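Local coordinates for protein FprA (Mycobacterium tuberculosis, PDB 1LQT) that transfers electrons between NADPH and ferredoxin through a bound FAD and may supply electrons to P450 systems, at residues P3-S11 and L32-E40; F16-D27 and Q66-F76. One frame throughout, in Å; residues are numbered along the deposited sequence.

Contact 1 (P3-S11 and L32-E40); sequences PYYIAIVGS and LDMAVDMLE. With FAD (flavin-adenine dinucleotide), chain H.
In the FAD-binding Rossmann fold, strands 4-9 and 34-40 lie side by side and parallel, as the two strands of a beta-alpha-beta unit. Seven backbone hydrogen bonds join them, from Tyr4 N to Asp33 O at one end to Gly10 N to Leu39 O (2.7 Å) at the other. Tyr4, Ile6, Ile8, Met34, Val36 and Met38 share one face of the sheet, and helix 13-28 packs on it. There Ile8 CD1 meets Val36 CG1 at 3.6 Å. Leu32 CD1 reaches the edge of the Tyr4 ring, 3.4 Å from CE2. On the other face Asp37 turns to Arg77 and Tyr97. Near the cofactor, Glu40 bends at chi2 (59°), which brings its carboxylate back to the loop at Gly10 and Ser11. Ser11 OG donates to Glu40 OE1 (2.7 Å) from above the carboxylate plane. FAD O3B donates to the same OE1, and FAD O2B to Glu40 OE2 at 2.7 Å. Both hydroxyls of the adenosine ribose are held by one carboxylate. OE2 also accepts from Leu42 N. Gly10 CA comes within 3.3 Å of FAD O4B. An acidic residue late in the second strand, gripping the adenosine ribose, is characteristic of Rossmann folds that bind FAD or NAD.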
loop_
_atom_site.group_PDB
_atom_site.type_symbol
_atom_site.label_atom_id
_atom_site.label_comp_id
_atom_site.label_asym_id
_atom_site.label_seq_id
_atom_site.Cartn_x
_atom_site.Cartn_y
_atom_site.Cartn_z
ATOM N N PRO A 3 -21.817 14.674 -21.710
ATOM C CA PRO A 3 -20.576 13.936 -21.519
ATOM C C PRO A 3 -20.912 12.512 -21.092
ATOM O O PRO A 3 -22.007 12.245 -20.622
ATOM C CB PRO A 3 -19.911 14.686 -20.356
ATOM C CG PRO A 3 -21.035 15.201 -19.568
ATOM C CD PRO A 3 -22.116 15.563 -20.570
ATOM N N TYR A 4 -19.952 11.610 -21.243
ATOM C CA TYR A 4 -20.010 10.350 -20.530
ATOM C C TYR A 4 -19.740 10.640 -19.061
ATOM O O TYR A 4 -18.937 11.516 -18.739
ATOM C CB TYR A 4 -18.952 9.381 -21.043
ATOM C CG TYR A 4 -19.241 8.840 -22.426
ATOM C CD1 TYR A 4 -20.377 8.113 -22.684
ATOM C CD2 TYR A 4 -18.348 9.017 -23.457
ATOM C CE1 TYR A 4 -20.633 7.607 -23.944
ATOM C CE2 TYR A 4 -18.591 8.473 -24.720
ATOM C CZ TYR A 4 -19.747 7.778 -24.945
ATOM O OH TYR A 4 -20.030 7.244 -26.186
ATOM N N TYR A 5 -20.401 9.885 -18.194
ATOM C CA TYR A 5 -20.252 10.011 -16.753
ATOM C C TYR A 5 -19.548 8.753 -16.283
ATOM O O TYR A 5 -20.060 7.634 -16.428
ATOM C CB TYR A 5 -21.603 10.101 -16.068
ATOM C CG TYR A 5 -22.329 11.355 -16.406
ATOM C CD1 TYR A 5 -22.080 12.525 -15.711
ATOM C CD2 TYR A 5 -23.236 11.392 -17.439
ATOM C CE1 TYR A 5 -22.741 13.710 -16.043
ATOM C CE2 TYR A 5 -23.906 12.573 -17.768
ATOM C CZ TYR A 5 -23.635 13.708 -17.071
ATOM O OH TYR A 5 -24.291 14.877 -17.390
ATOM N N ILE A 6 -18.378 8.956 -15.697
ATOM C CA ILE A 6 -17.580 7.844 -15.183
ATOM C C ILE A 6 -17.400 8.009 -13.688
ATOM O O ILE A 6 -17.037 9.065 -13.215
ATOM C CB ILE A 6 -16.182 7.843 -15.827
ATOM C CG1 ILE A 6 -16.239 8.065 -17.347
ATOM C CG2 ILE A 6 -15.453 6.557 -15.487
ATOM C CD1 ILE A 6 -16.965 7.051 -18.122
ATOM N N ALA A 7 -17.652 6.924 -12.966
ATOM C CA ALA A 7 -17.357 6.886 -11.533
ATOM C C ALA A 7 -16.071 6.120 -11.359
ATOM O O ALA A 7 -15.860 5.087 -11.990
ATOM C CB ALA A 7 -18.443 6.177 -10.761
ATOM N N ILE A 8 -15.227 6.624 -10.460
ATOM C CA ILE A 8 -13.987 5.936 -10.081
ATOM C C ILE A 8 -14.081 5.709 -8.594
ATOM O O ILE A 8 -14.330 6.643 -7.832
ATOM C CB ILE A 8 -12.741 6.745 -10.461
ATOM C CG1 ILE A 8 -12.688 7.004 -11.961
ATOM C CG2 ILE A 8 -11.501 6.010 -9.986
ATOM C CD1 ILE A 8 -11.558 7.881 -12.365
ATOM N N VAL A 9 -13.899 4.457 -8.174
ATOM C CA VAL A 9 -14.000 4.057 -6.776
ATOM C C VAL A 9 -12.588 3.897 -6.261
ATOM O O VAL A 9 -11.853 3.004 -6.662
ATOM C CB VAL A 9 -14.819 2.771 -6.623
ATOM C CG1 VAL A 9 -14.897 2.391 -5.165
ATOM C CG2 VAL A 9 -16.214 2.979 -7.244
ATOM N N GLY A 10 -12.216 4.801 -5.359
ATOM C CA GLY A 10 -10.876 4.947 -4.860
ATOM C C GLY A 10 -10.223 6.193 -5.425
ATOM O O GLY A 10 -10.620 6.708 -6.473
ATOM N N SER A 11 -9.171 6.653 -4.726
ATOM C CA SER A 11 -8.508 7.924 -5.057
ATOM C C SER A 11 -6.994 7.840 -4.899
ATOM O O SER A 11 -6.343 8.850 -4.663
ATOM C CB SER A 11 -9.092 9.044 -4.219
ATOM O OG SER A 11 -8.783 8.900 -2.851
ATOM N N LEU A 32 -16.411 13.730 -27.970
ATOM C CA LEU A 32 -16.154 12.908 -26.799
ATOM C C LEU A 32 -15.922 13.844 -25.619
ATOM O O LEU A 32 -14.959 14.591 -25.593
ATOM C CB LEU A 32 -14.934 12.037 -27.000
ATOM C CG LEU A 32 -14.645 11.077 -25.840
ATOM C CD1 LEU A 32 -15.760 10.112 -25.582
ATOM C CD2 LEU A 32 -13.333 10.322 -26.070
ATOM N N ASP A 33 -16.834 13.812 -24.681
ATOM C CA ASP A 33 -16.743 14.621 -23.479
ATOM C C ASP A 33 -16.856 13.705 -22.266
ATOM O O ASP A 33 -17.479 12.655 -22.350
ATOM C CB ASP A 33 -17.853 15.677 -23.482
ATOM C CG ASP A 33 -17.969 16.399 -24.819
ATOM O OD1 ASP A 33 -17.034 17.098 -25.174
ATOM O OD2 ASP A 33 -18.956 16.295 -25.600
ATOM N N MET A 34 -16.259 14.121 -21.161
ATOM C CA MET A 34 -16.148 13.296 -19.973
ATOM C C MET A 34 -16.465 14.085 -18.715
ATOM O O MET A 34 -16.123 15.255 -18.579
ATOM C CB MET A 34 -14.744 12.710 -19.812
ATOM C CG MET A 34 -14.449 11.511 -20.690
ATOM S SD MET A 34 -15.284 9.980 -20.235
ATOM C CE MET A 34 -14.649 8.975 -21.581
ATOM N N ALA A 35 -17.092 13.406 -17.770
ATOM C CA ALA A 35 -17.324 13.886 -16.406
ATOM C C ALA A 35 -16.870 12.725 -15.529
ATOM O O ALA A 35 -17.293 11.594 -15.744
ATOM C CB ALA A 35 -18.779 14.189 -16.175
ATOM N N VAL A 36 -16.049 13.014 -14.532
ATOM C CA VAL A 36 -15.501 12.008 -13.632
ATOM C C VAL A 36 -15.845 12.324 -12.185
ATOM O O VAL A 36 -15.529 13.402 -11.706
ATOM C CB VAL A 36 -13.966 11.974 -13.789
ATOM C CG1 VAL A 36 -13.323 11.018 -12.763
ATOM C CG2 VAL A 36 -13.566 11.633 -15.193
ATOM N N ASP A 37 -16.507 11.396 -11.508
ATOM C CA ASP A 37 -16.793 11.460 -10.083
ATOM C C ASP A 37 -15.959 10.388 -9.411
ATOM O O ASP A 37 -16.035 9.217 -9.755
ATOM C CB ASP A 37 -18.266 11.185 -9.804
ATOM C CG ASP A 37 -19.185 12.323 -10.174
ATOM O OD1 ASP A 37 -18.691 13.444 -10.383
ATOM O OD2 ASP A 37 -20.409 12.094 -10.244
ATOM N N MET A 38 -15.169 10.799 -8.439
ATOM C CA MET A 38 -14.295 9.919 -7.690
ATOM C C MET A 38 -14.826 9.759 -6.291
ATOM O O MET A 38 -15.013 10.744 -5.586
ATOM C CB MET A 38 -12.898 10.523 -7.687
ATOM C CG MET A 38 -11.888 9.684 -6.992
ATOM S SD MET A 38 -10.201 10.367 -7.113
ATOM C CE MET A 38 -9.736 9.992 -8.748
ATOM N N LEU A 39 -15.109 8.519 -5.908
ATOM C CA LEU A 39 -15.667 8.165 -4.617
ATOM C C LEU A 39 -14.616 7.474 -3.797
ATOM O O LEU A 39 -14.079 6.465 -4.217
ATOM C CB LEU A 39 -16.835 7.178 -4.817
ATOM C CG LEU A 39 -17.917 7.625 -5.808
ATOM C CD1 LEU A 39 -19.085 6.610 -5.725
ATOM C CD2 LEU A 39 -18.357 8.987 -5.694
ATOM N N GLU A 40 -14.348 7.980 -2.615
ATOM C CA GLU A 40 -13.258 7.503 -1.780
ATOM C C GLU A 40 -13.764 7.192 -0.389
ATOM O O GLU A 40 -14.448 7.987 0.240
ATOM C CB GLU A 40 -12.170 8.566 -1.713
ATOM C CG GLU A 40 -11.132 8.377 -0.599
ATOM C CD GLU A 40 -10.374 7.064 -0.673
ATOM O OE1 GLU A 40 -9.923 6.709 -1.780
ATOM O OE2 GLU A 40 -10.242 6.412 0.391
HETATM P PA FAD H . -4.178 2.481 -3.349
HETATM O O1A FAD H . -4.225 1.518 -2.233
HETATM O O2A FAD H . -3.106 3.507 -3.400
HETATM O O5B FAD H . -5.566 3.275 -3.402
HETATM C C5B FAD H . -6.798 2.575 -3.191
HETATM C C4B FAD H . -7.809 3.614 -2.723
HETATM O O4B FAD H . -9.097 3.005 -2.792
HETATM C C3B FAD H . -7.609 4.074 -1.274
HETATM O O3B FAD H . -7.655 5.477 -1.148
HETATM C C2B FAD H . -8.731 3.381 -0.548
HETATM O O2B FAD H . -9.151 3.986 0.654
HETATM C C1B FAD H . -9.821 3.348 -1.627
HETATM N N9A FAD H . -10.854 2.342 -1.421
HETATM C C8A FAD H . -10.653 1.021 -1.126
HETATM N N7A FAD H . -11.796 0.356 -1.017
HETATM C C5A FAD H . -12.779 1.305 -1.218
HETATM C C6A FAD H . -14.172 1.209 -1.211
HETATM N N6A FAD H . -14.836 0.077 -1.033
HETATM N N1A FAD H . -14.868 2.352 -1.461
HETATM C C2A FAD H . -14.196 3.509 -1.705
HETATM N N3A FAD H . -12.866 3.670 -1.731
HETATM C C4A FAD H . -12.201 2.537 -1.482
HETATM N N1 FAD H . 5.488 3.128 -4.401
HETATM C C2 FAD H . 6.470 4.012 -4.736
HETATM O O2 FAD H . 6.622 4.377 -5.886
HETATM N N3 FAD H . 7.320 4.473 -3.744
HETATM C C4 FAD H . 7.189 4.166 -2.422
HETATM O O4 FAD H . 7.968 4.648 -1.569
HETATM C C4X FAD H . 6.146 3.299 -2.078
HETATM N N5 FAD H . 5.929 2.956 -0.761
HETATM C C5X FAD H . 4.928 2.075 -0.444
HETATM C C6 FAD H . 4.726 1.707 0.863
HETATM C C7 FAD H . 3.781 0.764 1.226
HETATM C C7M FAD H . 3.582 0.407 2.673
HETATM C C8 FAD H . 2.988 0.201 0.219
HETATM C C8M FAD H . 1.960 -0.846 0.550
HETATM C C9 FAD H . 3.164 0.579 -1.111
HETATM C C9A FAD H . 4.128 1.514 -1.461
HETATM N N10 FAD H . 4.337 1.892 -2.792
HETATM C C10 FAD H . 5.323 2.797 -3.099
HETATM C "C1'" FAD H . 3.483 1.374 -3.900
HETATM C "C2'" FAD H . 2.250 2.252 -4.110
HETATM O "O2'" FAD H . 1.680 2.516 -2.852
HETATM C "C3'" FAD H . 1.239 1.517 -5.011
HETATM O "O3'" FAD H . 1.796 1.273 -6.299
HETATM C "C4'" FAD H . -0.041 2.292 -5.323
HETATM O "O4'" FAD H . -0.448 3.095 -4.219
HETATM C "C5'" FAD H . -1.166 1.331 -5.712
HETATM O "O5'" FAD H . -2.229 2.172 -6.179
HETATM P P FAD H . -3.761 1.758 -6.197
HETATM O O1P FAD H . -4.440 2.936 -6.782
HETATM O O2P FAD H . -4.001 0.427 -6.832
HETATM O O3P FAD H . -4.182 1.559 -4.681
#

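Contact 2 (F16-D27 and Q66-F76); sequences FFAAASLLKAAD and QFEKTAEDPRF
Phe16 and Phe67 start an aromatic cluster where helix 13-28 of the Rossmann unit packs against helix 64-71 and the turn leading into strand 76-80. The short helical segments cross at 44°, axes 9.9 Å apart. The Phe16 and Phe67 ring planes are close to parallel but offset, with little overlap. Each takes the other's CB over its face, and Phe67 CB sits 3.6 Å from the Phe16 ring centroid. Phe67 points an edge at the face of Phe17 in a T-shaped pair. Phe76 CZ closes on Phe16 CE1 at 3.7 Å. Thr70 is a knob among Phe16, Ala19, Ala20 and Leu23. Its chi1 of -68° puts OG1 beside the backbone N and CG2 anti to it. CG2 turns to Ala19 CB, while a water links OG1 to Phe16 O. Arg75 makes a salt bridge to each of Asp73 and Asp27, its chain bent at chi3 (-68°). Asp73 OD1 accepts from Arg75 N, an Asx turn, and side-on from NE; OD2 takes NH2. Leu23 CD2 lies over one guanidinium face, 3.7 Å from NE. Arg75 NH1 and NH2 donate end-on to Asp27 OD1, each at 2.9 Å, and NH2 bonds weakly to Asp27 OD2 (3.4 Å).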
loop_
_atom_site.group_PDB
_atom_site.type_symbol
_atom_site.label_atom_id
_atom_site.label_comp_id
_atom_site.label_asym_id
_atom_site.label_seq_id
_atom_site.Cartn_x
_atom_site.Cartn_y
_atom_site.Cartn_z
ATOM N N PHE A 16 -6.286 8.127 -9.995
ATOM C CA PHE A 16 -5.920 9.413 -10.583
ATOM C C PHE A 16 -5.318 9.308 -11.958
ATOM O O PHE A 16 -5.551 10.181 -12.816
ATOM C CB PHE A 16 -5.033 10.231 -9.638
ATOM C CG PHE A 16 -5.838 11.060 -8.706
ATOM C CD1 PHE A 16 -6.431 12.231 -9.169
ATOM C CD2 PHE A 16 -6.041 10.696 -7.380
ATOM C CE1 PHE A 16 -7.209 13.000 -8.326
ATOM C CE2 PHE A 16 -6.833 11.466 -6.569
ATOM C CZ PHE A 16 -7.414 12.599 -7.040
ATOM N N PHE A 17 -4.567 8.243 -12.224
ATOM C CA PHE A 17 -4.072 8.027 -13.570
ATOM C C PHE A 17 -5.238 7.714 -14.517
ATOM O O PHE A 17 -5.286 8.220 -15.640
ATOM C CB PHE A 17 -3.017 6.924 -13.602
ATOM C CG PHE A 17 -1.697 7.291 -12.902
ATOM C CD1 PHE A 17 -1.075 8.501 -13.079
ATOM C CD2 PHE A 17 -1.073 6.363 -12.099
ATOM C CE1 PHE A 17 0.104 8.778 -12.445
ATOM C CE2 PHE A 17 0.130 6.664 -11.488
ATOM C CZ PHE A 17 0.699 7.846 -11.672
ATOM N N ALA A 18 -6.197 6.937 -14.048
ATOM C CA ALA A 18 -7.379 6.667 -14.867
ATOM C C ALA A 18 -8.133 7.964 -15.167
ATOM O O ALA A 18 -8.552 8.201 -16.288
ATOM C CB ALA A 18 -8.278 5.661 -14.177
ATOM N N ALA A 19 -8.313 8.787 -14.129
ATOM C CA ALA A 19 -9.010 10.057 -14.315
ATOM C C ALA A 19 -8.315 10.899 -15.363
ATOM O O ALA A 19 -8.955 11.462 -16.263
ATOM C CB ALA A 19 -9.111 10.806 -13.002
ATOM N N ALA A 20 -6.999 10.997 -15.252
ATOM C CA ALA A 20 -6.253 11.782 -16.208
ATOM C C ALA A 20 -6.398 11.235 -17.609
ATOM O O ALA A 20 -6.552 11.999 -18.568
ATOM C CB ALA A 20 -4.783 11.879 -15.805
ATOM N N SER A 21 -6.354 9.917 -17.747
ATOM C CA SER A 21 -6.503 9.299 -19.074
ATOM C C SER A 21 -7.881 9.579 -19.684
ATOM O O SER A 21 -7.995 9.829 -20.875
ATOM C CB SER A 21 -6.270 7.804 -18.981
ATOM O OG SER A 21 -4.940 7.496 -18.665
ATOM N N LEU A 22 -8.919 9.549 -18.874
ATOM C CA LEU A 22 -10.260 9.834 -19.346
ATOM C C LEU A 22 -10.362 11.263 -19.840
ATOM O O LEU A 22 -10.910 11.537 -20.912
ATOM C CB LEU A 22 -11.267 9.590 -18.251
ATOM C CG LEU A 22 -11.495 8.126 -17.860
ATOM C CD1 LEU A 22 -12.099 8.014 -16.468
ATOM C CD2 LEU A 22 -12.354 7.397 -18.902
ATOM N N LEU A 23 -9.851 12.210 -19.055
ATOM C CA LEU A 23 -9.960 13.613 -19.417
ATOM C C LEU A 23 -9.105 13.927 -20.642
ATOM O O LEU A 23 -9.486 14.729 -21.503
ATOM C CB LEU A 23 -9.580 14.471 -18.214
ATOM C CG LEU A 23 -10.500 14.346 -17.012
ATOM C CD1 LEU A 23 -9.939 15.122 -15.832
ATOM C CD2 LEU A 23 -11.928 14.763 -17.329
ATOM N N LYS A 24 -7.947 13.283 -20.745
ATOM C CA LYS A 24 -7.081 13.437 -21.912
ATOM C C LYS A 24 -7.743 12.946 -23.194
ATOM O O LYS A 24 -7.637 13.580 -24.228
ATOM C CB LYS A 24 -5.752 12.716 -21.704
ATOM C CG LYS A 24 -4.793 12.796 -22.880
ATOM C CD LYS A 24 -3.532 11.983 -22.603
ATOM C CE LYS A 24 -3.784 10.477 -22.444
ATOM N NZ LYS A 24 -2.596 9.771 -21.905
ATOM N N ALA A 25 -8.423 11.816 -23.105
ATOM C CA ALA A 25 -9.166 11.304 -24.249
ATOM C C ALA A 25 -10.184 12.350 -24.722
ATOM O O ALA A 25 -10.290 12.626 -25.925
ATOM C CB ALA A 25 -9.843 10.018 -23.898
ATOM N N ALA A 26 -10.954 12.898 -23.804
ATOM C CA ALA A 26 -11.902 13.939 -24.160
ATOM C C ALA A 26 -11.206 15.153 -24.782
ATOM O O ALA A 26 -11.663 15.698 -25.805
ATOM C CB ALA A 26 -12.703 14.345 -22.976
ATOM N N ASP A 27 -10.085 15.547 -24.195
ATOM C CA ASP A 27 -9.416 16.745 -24.675
ATOM C C ASP A 27 -8.862 16.591 -26.071
ATOM O O ASP A 27 -8.664 17.581 -26.783
ATOM C CB ASP A 27 -8.271 17.121 -23.743
ATOM C CG ASP A 27 -8.727 17.619 -22.400
ATOM O OD1 ASP A 27 -9.908 17.983 -22.247
ATOM O OD2 ASP A 27 -7.920 17.712 -21.452
ATOM N N GLN A 66 0.356 16.226 -8.947
ATOM C CA GLN A 66 -0.245 15.837 -10.218
ATOM C C GLN A 66 -1.723 15.507 -10.023
ATOM O O GLN A 66 -2.564 15.852 -10.847
ATOM C CB GLN A 66 0.452 14.594 -10.799
ATOM C CG GLN A 66 1.761 14.783 -11.396
ATOM C CD GLN A 66 2.237 13.520 -12.150
ATOM O OE1 GLN A 66 1.424 12.650 -12.597
ATOM N NE2 GLN A 66 3.545 13.411 -12.283
ATOM N N PHE A 67 -2.019 14.773 -8.952
ATOM C CA PHE A 67 -3.382 14.413 -8.653
ATOM C C PHE A 67 -4.209 15.670 -8.387
ATOM O O PHE A 67 -5.349 15.766 -8.814
ATOM C CB PHE A 67 -3.460 13.454 -7.444
ATOM C CG PHE A 67 -2.613 12.182 -7.571
ATOM C CD1 PHE A 67 -2.114 11.742 -8.787
ATOM C CD2 PHE A 67 -2.303 11.469 -6.438
ATOM C CE1 PHE A 67 -1.380 10.582 -8.854
ATOM C CE2 PHE A 67 -1.545 10.299 -6.508
ATOM C CZ PHE A 67 -1.092 9.880 -7.699
ATOM N N GLU A 68 -3.621 16.624 -7.686
ATOM C CA GLU A 68 -4.318 17.881 -7.380
ATOM C C GLU A 68 -4.620 18.650 -8.660
ATOM O O GLU A 68 -5.684 19.229 -8.797
ATOM C CB GLU A 68 -3.490 18.734 -6.433
ATOM C CG GLU A 68 -3.437 18.135 -5.032
ATOM C CD GLU A 68 -2.532 18.892 -4.088
ATOM O OE1 GLU A 68 -1.366 19.119 -4.453
ATOM O OE2 GLU A 68 -2.967 19.201 -2.993
ATOM N N LYS A 69 -3.688 18.647 -9.594
ATOM C CA LYS A 69 -3.915 19.321 -10.855
ATOM C C LYS A 69 -5.068 18.666 -11.611
ATOM O O LYS A 69 -5.914 19.358 -12.151
ATOM C CB LYS A 69 -2.636 19.315 -11.686
ATOM C CG LYS A 69 -2.721 20.127 -12.971
ATOM C CD LYS A 69 -1.380 20.233 -13.678
ATOM C CE LYS A 69 -1.553 20.690 -15.111
ATOM N NZ LYS A 69 -2.294 21.972 -15.139
ATOM N N THR A 70 -5.146 17.336 -11.611
ATOM C CA THR A 70 -6.271 16.668 -12.238
ATOM C C THR A 70 -7.575 17.081 -11.547
ATOM O O THR A 70 -8.579 17.359 -12.194
ATOM C CB THR A 70 -6.058 15.165 -12.168
ATOM O OG1 THR A 70 -4.953 14.828 -13.006
ATOM C CG2 THR A 70 -7.284 14.384 -12.660
ATOM N N ALA A 71 -7.552 17.106 -10.214
ATOM C CA ALA A 71 -8.733 17.432 -9.442
ATOM C C ALA A 71 -9.210 18.868 -9.653
ATOM O O ALA A 71 -10.378 19.159 -9.380
ATOM C CB ALA A 71 -8.517 17.124 -7.977
ATOM N N GLU A 72 -8.352 19.746 -10.158
ATOM C CA GLU A 72 -8.763 21.118 -10.456
ATOM C C GLU A 72 -9.673 21.183 -11.675
ATOM O O GLU A 72 -10.325 22.175 -11.898
ATOM C CB GLU A 72 -7.554 22.010 -10.748
ATOM C CG GLU A 72 -6.787 22.471 -9.534
ATOM C CD GLU A 72 -7.663 23.300 -8.635
ATOM O OE1 GLU A 72 -8.103 22.791 -7.574
ATOM O OE2 GLU A 72 -7.931 24.485 -8.984
ATOM N N ASP A 73 -9.728 20.131 -12.474
ATOM C CA ASP A 73 -10.536 20.166 -13.670
ATOM C C ASP A 73 -11.999 20.297 -13.303
ATOM O O ASP A 73 -12.473 19.577 -12.451
ATOM C CB ASP A 73 -10.325 18.872 -14.448
ATOM C CG ASP A 73 -10.764 18.976 -15.863
ATOM O OD1 ASP A 73 -11.981 19.151 -16.088
ATOM O OD2 ASP A 73 -9.937 18.880 -16.807
ATOM N N PRO A 74 -12.727 21.230 -13.931
ATOM C CA PRO A 74 -14.137 21.373 -13.611
ATOM C C PRO A 74 -14.993 20.144 -13.898
ATOM O O PRO A 74 -16.094 20.042 -13.380
ATOM C CB PRO A 74 -14.568 22.571 -14.483
ATOM C CG PRO A 74 -13.637 22.624 -15.533
ATOM C CD PRO A 74 -12.301 22.242 -14.904
ATOM N N ARG A 75 -14.489 19.223 -14.700
ATOM C CA ARG A 75 -15.231 18.002 -15.026
ATOM C C ARG A 75 -15.078 16.914 -13.956
ATOM O O ARG A 75 -15.696 15.873 -14.051
ATOM C CB ARG A 75 -14.691 17.461 -16.342
ATOM C CG ARG A 75 -14.935 18.388 -17.540
ATOM C CD ARG A 75 -14.228 17.949 -18.782
ATOM N NE ARG A 75 -12.789 18.088 -18.658
ATOM C CZ ARG A 75 -11.925 17.802 -19.614
ATOM N NH1 ARG A 75 -12.320 17.321 -20.787
ATOM N NH2 ARG A 75 -10.636 17.990 -19.404
ATOM N N PHE A 76 -14.226 17.175 -12.964
ATOM C CA PHE A 76 -13.882 16.226 -11.911
ATOM C C PHE A 76 -14.525 16.625 -10.602
ATOM O O PHE A 76 -14.457 17.802 -10.219
ATOM C CB PHE A 76 -12.363 16.253 -11.737
ATOM C CG PHE A 76 -11.842 15.345 -10.665
ATOM C CD1 PHE A 76 -11.804 15.740 -9.356
ATOM C CD2 PHE A 76 -11.315 14.106 -11.000
ATOM C CE1 PHE A 76 -11.306 14.860 -8.382
ATOM C CE2 PHE A 76 -10.816 13.258 -10.054
ATOM C CZ PHE A 76 -10.831 13.618 -8.769
HETATM O O HOH W 1 -3.800 12.451 -12.214
#

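How the contacts relate
Contact 1 is the strand pair of the beta-alpha-beta unit, and contact 2 is where its helix meets helix 64-71 and the turn into the next strand. Their centres are about 9 Å apart. Helix 13-28 of contact 2 connects the two strands of contact 1 in the chain and lies over their shared face. Phe16 and Phe76 both pack on Met38, and Leu22 packs on Ile6, Ile8 and Met34. The turn of contact 2 is tied to the sheet through Val36 N and Arg75 O, 2.9 Å apart, probably a hydrogen bond. Near the cofactor, Ser11 O lies 3.3 Å from Phe16 CE2. Contact 1 touches the FAD directly, whereas in contact 2 the Phe17 side chain stays about 7 Å from the FAD, nearest atoms.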